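SusD superfamily protein (Bacteroides fragilis, PDB 3L22) probably binds glycans at the bacterial outer membrane and can bind zinc ions. Local coordinates at residues A31-G36 with L253-T258; G42-L47 with T263-A268; N160-R165 with L435-N440; L126-L131 with V148-T153. All blocks are in the same frame, centred on the assembly; numbering follows the deposited sequence. Where two conformers were deposited one is given.

In the fold
Interactions 1 and 2 are buried neighbours in which the start of the chain, helix 18-33 and helix 44-52, meets the loop after strand 249-253 and the start of helix 267-271; both rely on packing, and a backbone bond from Gly-42 N to Lys-33 O joins them. Interaction 4 is partly buried and sets helix 113-131 against the loop that follows it, mostly through one tyrosine; it touches interaction 1 where Leu-126 meets Ile-32. Interaction 3 lies at the surface and is the most polar, its asparagine side chains bonding to backbone between loop 160-165 and the C-terminal tail. Arg-151 of interaction 4 bonds to Asn-161 O and, weakly, to Asn-160 O, coupling it to interaction 3.

Interaction 1 of 4, residues A31-G36 with L253-T258; sequences AIKNTG and LPMADT
Lys-33 and Leu-253 meet where the last part of helix 18-33 of this helix-rich SusD fold passes the loop leaving strand 249-253. The tight part is built on the lysine's aliphatic chain. Its first torsion (chi1 -178°) turns CG directly opposite the backbone N, the chain slides past Leu-253 in the opposite direction, and Lys-33 CG lies 4.0 Å from Leu-253 CB. Further along, Lys-33 CD packs 3.1 Å from the carbonyl oxygen Pro-254 O. Ile-32 closes the inner side, its CD1 4.2 Å from Leu-253 CD2, while helix 113-131 backs it through Val-123. Toward the surface the contact thins. Beyond selenomethionine Met-255 the loop turns away, and Asp-257 and Thr-258 are exposed and do not touch residues 31-36. Met-255 itself bends back at chi2, bringing its methyl CE to 3.9 Å from Asn-34 OD1. Asn-259, just past the loop segment, adds polar partners: its carbonyl accepts from Asn-34 ND2, and its OD1 takes a weak bond from Lys-33 NZ. Bends at chi3 and chi4 curl that ammonium back over its own neighbour, where Lys-33 NZ bonds to Asn-34 OD1 at 2.8 Å from above the carbonyl plane and lies 3.5 Å from Met-255 SE.

Interaction 2 of 4, residues G42-L47 with T263-A268; sequences GGKSYL and TQQSLA
Leu-267 packs against Leu-47 and Tyr-46 where two helix starts of the SusD fold come together, Gly-43 at the N-cap of helix 44-52 and Ser-266 at that of the short helix 267-271, weakly bonded at its start. Leu-267 has the most surface buried here, and its two methyls divide the work. Leu-267 CD1 sits 3.9 Å from Leu-47 CG and also rests on the Gly-43 carbonyl oxygen. Leu-267 CD2 meets the tyrosine ring obliquely, 3.8 Å from Tyr-46 CE2; the tyrosine hydroxyl bonds beyond the contact to Pro-323 O. Gln-265 comes next in buried surface. Its closest approach is through the carbonyl oxygen: Gln-265 O comes to 3.1 Å from Gly-43 CA, an approach open because the glycine carries no side chain. In one of two modelled conformers of the glutamine, Lys-44 CD lies 4.4 Å from Gln-265 CG, and the lysine NZ bonds to Val-64 O. Leu-47, third, adds its CD1, 4.0 Å from Ser-266 O, and packs on Tyr-270 and Tyr-271 of helix 267-271. One water bridges the segments, donating to Gly-42 O at 2.6 Å and accepting from Leu-267 N at 3.0 Å.

Interaction 3 of 4, residues N160-R165 with L435-N440; sequences NNNMPR and LNKDIN
Asn-436 grips the backbone of Met-163 with both ends of its amide, fastening the C-terminal tail of this SusD-family chain to the loop before helix 168-178. Asn-436 ND2 donates to Met-163 O at 2.7 Å, a bond lying in the carbonyl plane, on a lone pair, and within 2° of the asparagine's own amide plane. In return Met-163 N donates to Asn-436 OD1 at 2.9 Å, nearly straight (169° at the hydrogen) but from above the carbonyl plane. From the opposite face the same oxygen accepts Asp-438 N at 3.0 Å, which makes an Asx turn within the type I turn 436-439. Gripped from two faces, the amide has its rotation fixed; ND2 also bonds to Glu-432 OE2. The torsion that puts CG anti to the backbone N (chi1 -177°) carries the group across to Met-163.

A second asparagine works in the other direction: Lys-437 N donates to Asn-162 OD1 at 2.8 Å. Farther out, a water links Asn-161 ND2 to Leu-435 O, and Asn-161 CB packs against that same carbonyl oxygen at 3.3 Å. Asp-438 lays its CB against the Met-163 backbone, while its OD1 forms a salt bridge with Lys-441. At the far end, less certainly, one of two modelled conformers of Arg-165, whose NE bonds to Ser-147 O, puts Arg-165 CG 3.6 Å from Ile-439 CD1. Beside it Pro-164 CA makes a CH...O contact of 3.4 Å with Asp-438 O.

Interaction 4 of 4, residues L126-L131 with V148-T153; sequences LAYYYL and VPLRLT
Tyr-128 presents one ring face to Leu-150, whose CD1 makes a CH-pi contact 4.0 Å from the ring centroid of Tyr-128, 21° off the normal. The two side chains cross at about a right angle. Val-148 fills the edge near the ring plane, its CG2 lying 4.2 Å from Tyr-128 CD1, and its other methyl, CG1, meets Leu-131 CB one helical turn on, also at 4.2 Å. Leu-152 closes in obliquely, CD2 to Tyr-128 CE2. Helix 79-103 covers further sides of this group, with Ile-92 on Tyr-128 and Trp-85 and Tyr-89 on Val-148.

Outward, the ring ends in a polar group. Its hydroxyl donates to the backbone, Tyr-128 OH to Arg-151 O at 2.8 Å, tilted 33° from the carbonyl plane. The Arg-151 side chain runs extended away from the tyrosine, with Pro-149 CB over one guanidinium face, and beyond its link with interaction 3 its NH2 forms a salt bridge with Glu-432. Leu-152 lies about 4 Å, side chain to side chain, from the zinc-binding residue His-174. Tyr-128 thus joins helix 113-131 to the loop that follows it, within the helical, TPR-related scaffold of the SusD family.

Interaction 1 of 4, residues A31-G36 with L253-T258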
loop_
_atom_site.group_PDB
_atom_site.type_symbol
_atom_site.label_atom_id
_atom_site.label_comp_id
_atom_site.label_asym_id
_atom_site.label_seq_id
_atom_site.Cartn_x
_atom_site.Cartn_y
_atom_site.Cartn_z
ATOM N N ALA A 31 -7.342 5.935 12.205
ATOM C CA ALA A 31 -6.952 7.197 11.558
ATOM C C ALA A 31 -6.291 6.988 10.205
ATOM O O ALA A 31 -6.377 7.856 9.344
ATOM C CB ALA A 31 -6.042 8.023 12.468
ATOM N N ILE A 32 -5.603 5.863 9.999
ATOM C CA ILE A 32 -5.015 5.608 8.686
ATOM C C ILE A 32 -5.990 4.950 7.702
ATOM O O ILE A 32 -5.657 4.838 6.516
ATOM C CB ILE A 32 -3.717 4.760 8.678
ATOM C CG1 ILE A 32 -3.896 3.422 9.340
ATOM C CG2 ILE A 32 -2.544 5.560 9.189
ATOM C CD1 ILE A 32 -2.777 2.488 8.978
ATOM N N LYS A 33 -7.166 4.544 8.198
ATOM C CA LYS A 33 -8.193 3.869 7.392
ATOM C C LYS A 33 -9.205 4.886 6.824
ATOM O O LYS A 33 -9.175 5.194 5.612
ATOM C CB LYS A 33 -8.842 2.790 8.256
ATOM C CG LYS A 33 -9.911 1.917 7.601
ATOM C CD LYS A 33 -10.590 0.966 8.632
ATOM C CE LYS A 33 -11.545 1.605 9.655
ATOM N NZ LYS A 33 -12.881 2.039 9.064
ATOM N N ASN A 34 -10.090 5.429 7.682
ATOM C CA ASN A 34 -11.049 6.477 7.264
ATOM C C ASN A 34 -11.689 7.122 8.455
ATOM O O ASN A 34 -11.650 6.576 9.548
ATOM C CB ASN A 34 -12.163 5.968 6.314
ATOM C CG ASN A 34 -13.014 4.895 6.925
ATOM O OD1 ASN A 34 -12.681 3.712 6.816
ATOM N ND2 ASN A 34 -14.147 5.284 7.522
ATOM N N THR A 35 -12.281 8.288 8.243
ATOM C CA THR A 35 -13.165 8.848 9.254
ATOM C C THR A 35 -14.608 8.654 8.795
ATOM O O THR A 35 -14.894 7.969 7.784
ATOM C CB THR A 35 -12.876 10.297 9.467
ATOM O OG1 THR A 35 -13.290 11.018 8.283
ATOM C CG2 THR A 35 -11.369 10.457 9.817
ATOM N N GLY A 36 -15.526 9.243 9.551
ATOM C CA GLY A 36 -16.926 9.275 9.174
ATOM C C GLY A 36 -17.226 9.977 7.866
ATOM O O GLY A 36 -18.264 9.676 7.242
ATOM N N LEU A 253 -6.748 -3.605 7.021
ATOM C CA LEU A 253 -7.571 -2.596 7.712
ATOM C C LEU A 253 -9.002 -3.143 7.758
ATOM O O LEU A 253 -9.633 -3.325 6.684
ATOM C CB LEU A 253 -7.536 -1.253 6.986
ATOM C CG LEU A 253 -6.162 -0.784 6.500
ATOM C CD1 LEU A 253 -6.296 0.596 5.760
ATOM C CD2 LEU A 253 -5.240 -0.698 7.675
ATOM N N PRO A 254 -9.491 -3.457 8.965
ATOM C CA PRO A 254 -10.809 -4.082 9.094
ATOM C C PRO A 254 -11.900 -3.046 9.049
ATOM O O PRO A 254 -11.635 -1.867 9.338
ATOM C CB PRO A 254 -10.743 -4.720 10.484
ATOM C CG PRO A 254 -9.862 -3.753 11.257
ATOM C CD PRO A 254 -8.841 -3.276 10.283
HETATM N N MSE A 255 -13.107 -3.468 8.727
HETATM C CA MSE A 255 -14.278 -2.594 8.694
HETATM C C MSE A 255 -15.344 -3.175 9.611
HETATM O O MSE A 255 -15.430 -4.407 9.778
HETATM C CB MSE A 255 -14.850 -2.606 7.294
HETATM C CG MSE A 255 -13.980 -2.047 6.219
HETATM SE SE MSE A 255 -13.831 -0.124 6.437
HETATM C CE MSE A 255 -12.383 0.200 5.131
ATOM N N ALA A 256 -16.189 -2.297 10.128
ATOM C CA ALA A 256 -17.328 -2.631 10.931
ATOM C C ALA A 256 -18.465 -1.713 10.504
ATOM O O ALA A 256 -18.233 -0.607 9.990
ATOM C CB ALA A 256 -17.018 -2.462 12.444
ATOM N N ASP A 257 -19.699 -2.165 10.742
ATOM C CA ASP A 257 -20.879 -1.436 10.289
ATOM C C ASP A 257 -20.835 0.030 10.712
ATOM O O ASP A 257 -21.292 0.890 9.992
ATOM C CB ASP A 257 -22.165 -2.054 10.822
ATOM C CG ASP A 257 -22.462 -3.442 10.243
ATOM O OD1 ASP A 257 -22.152 -3.723 9.071
ATOM O OD2 ASP A 257 -23.032 -4.273 10.985
ATOM N N THR A 258 -20.275 0.300 11.883
ATOM C CA THR A 258 -20.293 1.613 12.451
ATOM C C THR A 258 -19.097 2.475 12.016
ATOM O O THR A 258 -18.952 3.570 12.498
ATOM C CB THR A 258 -20.280 1.474 14.004
ATOM O OG1 THR A 258 -19.082 0.778 14.404
ATOM C CG2 THR A 258 -21.554 0.738 14.495
#

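Interaction 2 of 4, residues G42-L47 with T263-A268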
loop_
_atom_site.group_PDB
_atom_site.type_symbol
_atom_site.label_atom_id
_atom_site.label_comp_id
_atom_site.label_asym_id
_atom_site.label_seq_id
_atom_site.Cartn_x
_atom_site.Cartn_y
_atom_site.Cartn_z
ATOM N N GLY A 42 -8.109 3.150 3.882
ATOM C CA GLY A 42 -9.280 2.271 3.899
ATOM C C GLY A 42 -10.223 2.577 2.735
ATOM O O GLY A 42 -11.273 1.929 2.567
ATOM N N GLY A 43 -9.870 3.590 1.938
ATOM C CA GLY A 43 -10.732 4.054 0.844
ATOM C C GLY A 43 -9.964 4.698 -0.301
ATOM O O GLY A 43 -9.143 4.037 -0.976
ATOM N N LYS A 44 -10.233 5.985 -0.528
ATOM C CA LYS A 44 -9.761 6.656 -1.737
ATOM C C LYS A 44 -8.232 6.692 -1.893
ATOM O O LYS A 44 -7.754 6.631 -3.025
ATOM C CB LYS A 44 -10.340 8.091 -1.842
ATOM C CG LYS A 44 -11.837 8.095 -2.246
ATOM C CD LYS A 44 -12.430 9.495 -2.395
ATOM C CE LYS A 44 -11.872 10.230 -3.619
ATOM N NZ LYS A 44 -12.371 11.598 -3.651
ATOM N N SER A 45 -7.477 6.826 -0.810
ATOM C CA SER A 45 -5.999 6.894 -0.917
ATOM C C SER A 45 -5.346 5.559 -1.235
ATOM O O SER A 45 -4.257 5.513 -1.839
ATOM C CB SER A 45 -5.366 7.596 0.297
ATOM O OG SER A 45 -5.865 8.951 0.390
ATOM N N TYR A 46 -6.041 4.451 -0.968
ATOM C CA TYR A 46 -5.588 3.161 -1.459
ATOM C C TYR A 46 -5.925 3.019 -2.934
ATOM O O TYR A 46 -5.091 2.595 -3.731
ATOM C CB TYR A 46 -6.307 2.089 -0.671
ATOM C CG TYR A 46 -5.991 0.609 -0.871
ATOM C CD1 TYR A 46 -5.006 -0.016 -0.128
ATOM C CD2 TYR A 46 -6.738 -0.168 -1.727
ATOM C CE1 TYR A 46 -4.762 -1.383 -0.229
ATOM C CE2 TYR A 46 -6.517 -1.542 -1.847
ATOM C CZ TYR A 46 -5.547 -2.141 -1.070
ATOM O OH TYR A 46 -5.399 -3.499 -1.122
ATOM N N LEU A 47 -7.154 3.395 -3.297
ATOM C CA LEU A 47 -7.585 3.423 -4.681
ATOM C C LEU A 47 -6.668 4.286 -5.561
ATOM O O LEU A 47 -6.484 3.987 -6.746
ATOM C CB LEU A 47 -9.033 3.937 -4.785
ATOM C CG LEU A 47 -10.082 2.921 -4.327
ATOM C CD1 LEU A 47 -11.361 3.591 -3.776
ATOM C CD2 LEU A 47 -10.379 1.925 -5.436
ATOM N N THR A 263 -20.220 7.966 1.392
ATOM C CA THR A 263 -20.593 7.839 -0.020
ATOM C C THR A 263 -19.439 7.959 -0.961
ATOM O O THR A 263 -18.683 8.914 -0.879
ATOM C CB THR A 263 -21.615 8.878 -0.409
ATOM O OG1 THR A 263 -22.581 8.865 0.616
ATOM C CG2 THR A 263 -22.289 8.528 -1.705
ATOM N N GLN A 264 -19.327 6.945 -1.824
ATOM C CA GLN A 264 -18.274 6.845 -2.819
ATOM C C GLN A 264 -16.878 6.993 -2.255
ATOM O O GLN A 264 -16.068 7.684 -2.806
ATOM C CB GLN A 264 -18.527 7.823 -3.962
ATOM C CG GLN A 264 -19.721 7.406 -4.760
ATOM C CD GLN A 264 -19.861 8.207 -6.048
ATOM O OE1 GLN A 264 -19.735 9.451 -6.052
ATOM N NE2 GLN A 264 -20.121 7.493 -7.156
ATOM N N GLN A 265 -16.626 6.367 -1.114
ATOM C CA GLN A 265 -15.277 6.331 -0.558
ATOM C C GLN A 265 -14.749 4.930 -0.357
ATOM O O GLN A 265 -13.593 4.785 -0.066
ATOM C CB GLN A 265 -15.248 7.087 0.756
ATOM C CG GLN A 265 -15.509 8.575 0.561
ATOM C CD GLN A 265 -15.405 9.318 1.830
ATOM O OE1 GLN A 265 -14.622 8.932 2.707
ATOM N NE2 GLN A 265 -16.193 10.412 1.965
ATOM N N SER A 266 -15.592 3.904 -0.490
ATOM C CA SER A 266 -15.141 2.547 -0.268
ATOM C C SER A 266 -14.613 1.924 -1.551
ATOM O O SER A 266 -15.006 2.313 -2.655
ATOM C CB SER A 266 -16.270 1.649 0.246
ATOM O OG SER A 266 -17.262 1.470 -0.747
ATOM N N LEU A 267 -13.742 0.939 -1.389
ATOM C CA LEU A 267 -13.273 0.127 -2.499
ATOM C C LEU A 267 -14.413 -0.444 -3.355
ATOM O O LEU A 267 -14.413 -0.286 -4.597
ATOM C CB LEU A 267 -12.409 -1.020 -1.975
ATOM C CG LEU A 267 -10.911 -0.753 -1.840
ATOM C CD1 LEU A 267 -10.548 0.558 -1.210
ATOM C CD2 LEU A 267 -10.227 -1.965 -1.183
ATOM N N ALA A 268 -15.382 -1.079 -2.708
ATOM C CA ALA A 268 -16.473 -1.716 -3.432
ATOM C C ALA A 268 -17.275 -0.749 -4.278
ATOM O O ALA A 268 -17.723 -1.092 -5.376
ATOM C CB ALA A 268 -17.412 -2.528 -2.456
HETATM O O HOH W 1 -13.241 0.519 1.533
#

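Interaction 3 of 4, residues N160-R165 with L435-N440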
loop_
_atom_site.group_PDB
_atom_site.type_symbol
_atom_site.label_atom_id
_atom_site.label_comp_id
_atom_site.label_asym_id
_atom_site.label_seq_id
_atom_site.Cartn_x
_atom_site.Cartn_y
_atom_site.Cartn_z
ATOM N N ASN A 160 4.037 25.606 14.948
ATOM C CA ASN A 160 5.100 24.960 14.129
ATOM C C ASN A 160 4.736 24.503 12.720
ATOM O O ASN A 160 5.330 23.546 12.208
ATOM C CB ASN A 160 5.685 23.766 14.905
ATOM C CG ASN A 160 6.393 24.206 16.183
ATOM O OD1 ASN A 160 6.003 23.835 17.298
ATOM N ND2 ASN A 160 7.419 25.036 16.024
ATOM N N ASN A 161 3.822 25.203 12.063
ATOM C CA ASN A 161 3.496 24.877 10.670
ATOM C C ASN A 161 4.646 25.082 9.670
ATOM O O ASN A 161 4.721 24.365 8.661
ATOM C CB ASN A 161 2.280 25.679 10.190
ATOM C CG ASN A 161 0.976 25.282 10.898
ATOM O OD1 ASN A 161 0.810 24.158 11.379
ATOM N ND2 ASN A 161 0.038 26.221 10.941
ATOM N N ASN A 162 5.531 26.046 9.936
ATOM C CA ASN A 162 6.640 26.301 9.022
ATOM C C ASN A 162 7.719 25.219 9.147
ATOM O O ASN A 162 8.312 25.045 10.204
ATOM C CB ASN A 162 7.233 27.692 9.233
ATOM C CG ASN A 162 6.235 28.811 8.953
ATOM O OD1 ASN A 162 5.278 28.666 8.198
ATOM N ND2 ASN A 162 6.477 29.947 9.562
HETATM N N MSE A 163 7.937 24.474 8.067
HETATM C CA MSE A 163 8.933 23.410 8.043
HETATM C C MSE A 163 9.294 23.034 6.606
HETATM O O MSE A 163 8.399 22.796 5.787
HETATM C CB MSE A 163 8.428 22.150 8.753
HETATM C CG MSE A 163 9.538 21.182 9.059
HETATM SE SE MSE A 163 8.896 19.590 9.915
HETATM C CE MSE A 163 8.625 20.288 11.708
ATOM N N PRO A 164 10.601 22.937 6.301
ATOM C CA PRO A 164 10.963 22.493 4.978
ATOM C C PRO A 164 10.660 21.027 4.767
ATOM O O PRO A 164 10.463 20.263 5.727
ATOM C CB PRO A 164 12.482 22.724 4.905
ATOM C CG PRO A 164 12.898 23.288 6.186
ATOM C CD PRO A 164 11.779 23.199 7.143
ATOM N N ARG A 165 10.637 20.659 3.485
ATOM C CA ARG A 165 10.443 19.287 3.067
ATOM C C ARG A 165 11.754 18.529 3.296
ATOM O O ARG A 165 12.814 19.056 3.013
ATOM C CB ARG A 165 10.048 19.238 1.586
ATOM C CG ARG A 165 8.797 20.069 1.235
ATOM C CD ARG A 165 8.661 20.310 -0.275
ATOM N NE ARG A 165 8.317 19.061 -0.961
ATOM C CZ ARG A 165 8.229 18.906 -2.283
ATOM N NH1 ARG A 165 8.445 19.947 -3.075
ATOM N NH2 ARG A 165 7.910 17.697 -2.801
ATOM N N LEU A 435 -0.421 27.313 4.957
ATOM C CA LEU A 435 0.061 27.320 6.344
ATOM C C LEU A 435 1.577 27.224 6.504
ATOM O O LEU A 435 2.081 27.611 7.554
ATOM C CB LEU A 435 -0.531 26.125 7.100
ATOM C CG LEU A 435 -2.046 26.080 7.247
ATOM C CD1 LEU A 435 -2.433 24.738 7.866
ATOM C CD2 LEU A 435 -2.548 27.255 8.076
ATOM N N ASN A 436 2.294 26.677 5.522
ATOM C CA ASN A 436 3.721 26.402 5.680
ATOM C C ASN A 436 4.560 27.344 4.805
ATOM O O ASN A 436 4.747 27.099 3.617
ATOM C CB ASN A 436 3.978 24.924 5.355
ATOM C CG ASN A 436 5.438 24.500 5.559
ATOM O OD1 ASN A 436 6.326 25.338 5.791
ATOM N ND2 ASN A 436 5.694 23.169 5.480
ATOM N N LYS A 437 5.106 28.400 5.400
ATOM C CA LYS A 437 5.886 29.381 4.625
ATOM C C LYS A 437 7.253 28.890 4.251
ATOM O O LYS A 437 7.876 29.514 3.406
ATOM C CB LYS A 437 6.077 30.710 5.374
ATOM C CG LYS A 437 4.813 31.302 6.007
ATOM C CD LYS A 437 3.609 31.319 5.032
ATOM C CE LYS A 437 2.337 31.893 5.705
ATOM N NZ LYS A 437 1.559 32.718 4.734
ATOM N N ASP A 438 7.738 27.822 4.885
ATOM C CA ASP A 438 9.050 27.252 4.571
ATOM C C ASP A 438 8.969 26.041 3.652
ATOM O O ASP A 438 9.960 25.341 3.487
ATOM C CB ASP A 438 9.799 26.844 5.851
ATOM C CG ASP A 438 10.110 28.016 6.762
ATOM O OD1 ASP A 438 9.991 29.184 6.331
ATOM O OD2 ASP A 438 10.480 27.761 7.936
ATOM N N ILE A 439 7.822 25.812 3.014
ATOM C CA ILE A 439 7.615 24.582 2.250
ATOM C C ILE A 439 8.661 24.454 1.140
ATOM O O ILE A 439 9.131 23.357 0.852
ATOM C CB ILE A 439 6.162 24.494 1.674
ATOM C CG1 ILE A 439 5.829 23.078 1.169
ATOM C CG2 ILE A 439 5.952 25.529 0.562
ATOM C CD1 ILE A 439 5.925 21.991 2.217
ATOM N N ASN A 440 9.049 25.580 0.550
ATOM C CA ASN A 440 10.048 25.565 -0.515
ATOM C C ASN A 440 11.480 25.869 -0.066
ATOM O O ASN A 440 12.336 26.061 -0.917
ATOM C CB ASN A 440 9.613 26.508 -1.657
ATOM C CG ASN A 440 8.309 26.068 -2.294
ATOM O OD1 ASN A 440 8.103 24.867 -2.553
ATOM N ND2 ASN A 440 7.404 27.016 -2.517
HETATM O O HOH W 2 0.572 28.500 9.989
HETATM O O HOH W 3 11.397 22.402 1.192
#

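Interaction 4 of 4, residues L126-L131 with V148-T153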
loop_
_atom_site.group_PDB
_atom_site.type_symbol
_atom_site.label_atom_id
_atom_site.label_comp_id
_atom_site.label_asym_id
_atom_site.label_seq_id
_atom_site.Cartn_x
_atom_site.Cartn_y
_atom_site.Cartn_z
ATOM N N LEU A 126 4.013 3.736 8.212
ATOM C CA LEU A 126 3.155 3.467 7.081
ATOM C C LEU A 126 2.602 4.759 6.432
ATOM O O LEU A 126 2.540 4.893 5.174
ATOM C CB LEU A 126 2.019 2.514 7.521
ATOM C CG LEU A 126 1.226 1.817 6.427
ATOM C CD1 LEU A 126 2.129 1.015 5.430
ATOM C CD2 LEU A 126 0.111 0.912 7.008
ATOM N N ALA A 127 2.210 5.711 7.271
ATOM C CA ALA A 127 1.667 6.965 6.767
ATOM C C ALA A 127 2.727 7.700 5.938
ATOM O O ALA A 127 2.480 8.099 4.783
ATOM C CB ALA A 127 1.171 7.816 7.917
ATOM N N TYR A 128 3.935 7.825 6.494
ATOM C CA TYR A 128 5.043 8.443 5.752
ATOM C C TYR A 128 5.403 7.676 4.482
ATOM O O TYR A 128 5.773 8.286 3.472
ATOM C CB TYR A 128 6.286 8.639 6.643
ATOM C CG TYR A 128 6.194 9.893 7.476
ATOM C CD1 TYR A 128 6.186 11.146 6.860
ATOM C CD2 TYR A 128 6.077 9.847 8.875
ATOM C CE1 TYR A 128 6.077 12.312 7.589
ATOM C CE2 TYR A 128 5.977 11.041 9.629
ATOM C CZ TYR A 128 5.973 12.263 8.968
ATOM O OH TYR A 128 5.847 13.444 9.640
ATOM N N TYR A 129 5.313 6.345 4.527
ATOM C CA TYR A 129 5.634 5.540 3.366
ATOM C C TYR A 129 4.722 5.867 2.167
ATOM O O TYR A 129 5.185 6.007 1.025
ATOM C CB TYR A 129 5.560 4.034 3.730
ATOM C CG TYR A 129 5.527 3.132 2.536
ATOM C CD1 TYR A 129 6.706 2.724 1.921
ATOM C CD2 TYR A 129 4.335 2.670 2.028
ATOM C CE1 TYR A 129 6.702 1.893 0.821
ATOM C CE2 TYR A 129 4.309 1.826 0.895
ATOM C CZ TYR A 129 5.487 1.440 0.310
ATOM O OH TYR A 129 5.487 0.595 -0.784
ATOM N N TYR A 130 3.420 5.964 2.432
ATOM C CA TYR A 130 2.492 6.324 1.366
ATOM C C TYR A 130 2.704 7.767 0.842
ATOM O O TYR A 130 2.685 7.975 -0.371
ATOM C CB TYR A 130 1.049 6.040 1.782
ATOM C CG TYR A 130 0.731 4.547 1.816
ATOM C CD1 TYR A 130 0.830 3.776 0.665
ATOM C CD2 TYR A 130 0.295 3.936 2.983
ATOM C CE1 TYR A 130 0.517 2.425 0.671
ATOM C CE2 TYR A 130 -0.006 2.590 3.017
ATOM C CZ TYR A 130 0.086 1.840 1.854
ATOM O OH TYR A 130 -0.216 0.509 1.861
ATOM N N LEU A 131 2.986 8.724 1.718
ATOM C CA LEU A 131 3.320 10.078 1.275
ATOM C C LEU A 131 4.583 10.074 0.386
ATOM O O LEU A 131 4.641 10.771 -0.637
ATOM C CB LEU A 131 3.517 11.014 2.461
ATOM C CG LEU A 131 2.339 11.319 3.398
ATOM C CD1 LEU A 131 2.827 12.185 4.559
ATOM C CD2 LEU A 131 1.183 12.008 2.588
ATOM N N VAL A 148 8.378 15.539 1.791
ATOM C CA VAL A 148 7.333 16.115 2.638
ATOM C C VAL A 148 7.975 16.567 3.967
ATOM O O VAL A 148 9.058 16.107 4.301
ATOM C CB VAL A 148 6.192 15.109 2.888
ATOM C CG1 VAL A 148 5.505 14.640 1.557
ATOM C CG2 VAL A 148 6.651 13.914 3.737
ATOM N N PRO A 149 7.322 17.483 4.723
ATOM C CA PRO A 149 7.794 17.812 6.074
ATOM C C PRO A 149 7.765 16.624 7.009
ATOM O O PRO A 149 6.744 15.902 7.061
ATOM C CB PRO A 149 6.785 18.851 6.557
ATOM C CG PRO A 149 6.171 19.418 5.254
ATOM C CD PRO A 149 6.151 18.288 4.335
ATOM N N LEU A 150 8.873 16.426 7.730
ATOM C CA LEU A 150 9.002 15.312 8.625
ATOM C C LEU A 150 8.543 15.800 10.009
ATOM O O LEU A 150 9.347 16.253 10.814
ATOM C CB LEU A 150 10.449 14.788 8.632
ATOM C CG LEU A 150 10.764 13.544 9.470
ATOM C CD1 LEU A 150 9.707 12.432 9.302
ATOM C CD2 LEU A 150 12.147 13.012 9.093
ATOM N N ARG A 151 7.239 15.732 10.253
ATOM C CA ARG A 151 6.649 16.201 11.518
ATOM C C ARG A 151 6.617 15.055 12.533
ATOM O O ARG A 151 5.918 14.060 12.333
ATOM C CB ARG A 151 5.233 16.734 11.274
ATOM C CG ARG A 151 5.158 17.788 10.159
ATOM C CD ARG A 151 3.839 18.509 10.115
ATOM N NE ARG A 151 3.813 19.556 9.097
ATOM C CZ ARG A 151 4.317 20.776 9.233
ATOM N NH1 ARG A 151 4.898 21.180 10.368
ATOM N NH2 ARG A 151 4.206 21.623 8.215
ATOM N N LEU A 152 7.379 15.210 13.615
ATOM C CA LEU A 152 7.529 14.175 14.622
ATOM C C LEU A 152 7.202 14.611 16.055
ATOM O O LEU A 152 7.283 13.805 16.957
ATOM C CB LEU A 152 8.942 13.577 14.539
ATOM C CG LEU A 152 9.305 12.895 13.219
ATOM C CD1 LEU A 152 10.823 12.526 13.217
ATOM C CD2 LEU A 152 8.437 11.659 12.941
ATOM N N THR A 153 6.781 15.843 16.270
ATOM C CA THR A 153 6.455 16.324 17.611
ATOM C C THR A 153 4.949 16.363 17.798
ATOM O O THR A 153 4.212 16.538 16.837
ATOM C CB THR A 153 6.996 17.727 17.827
ATOM O OG1 THR A 153 6.505 18.558 16.771
ATOM C CG2 THR A 153 8.554 17.744 17.806
#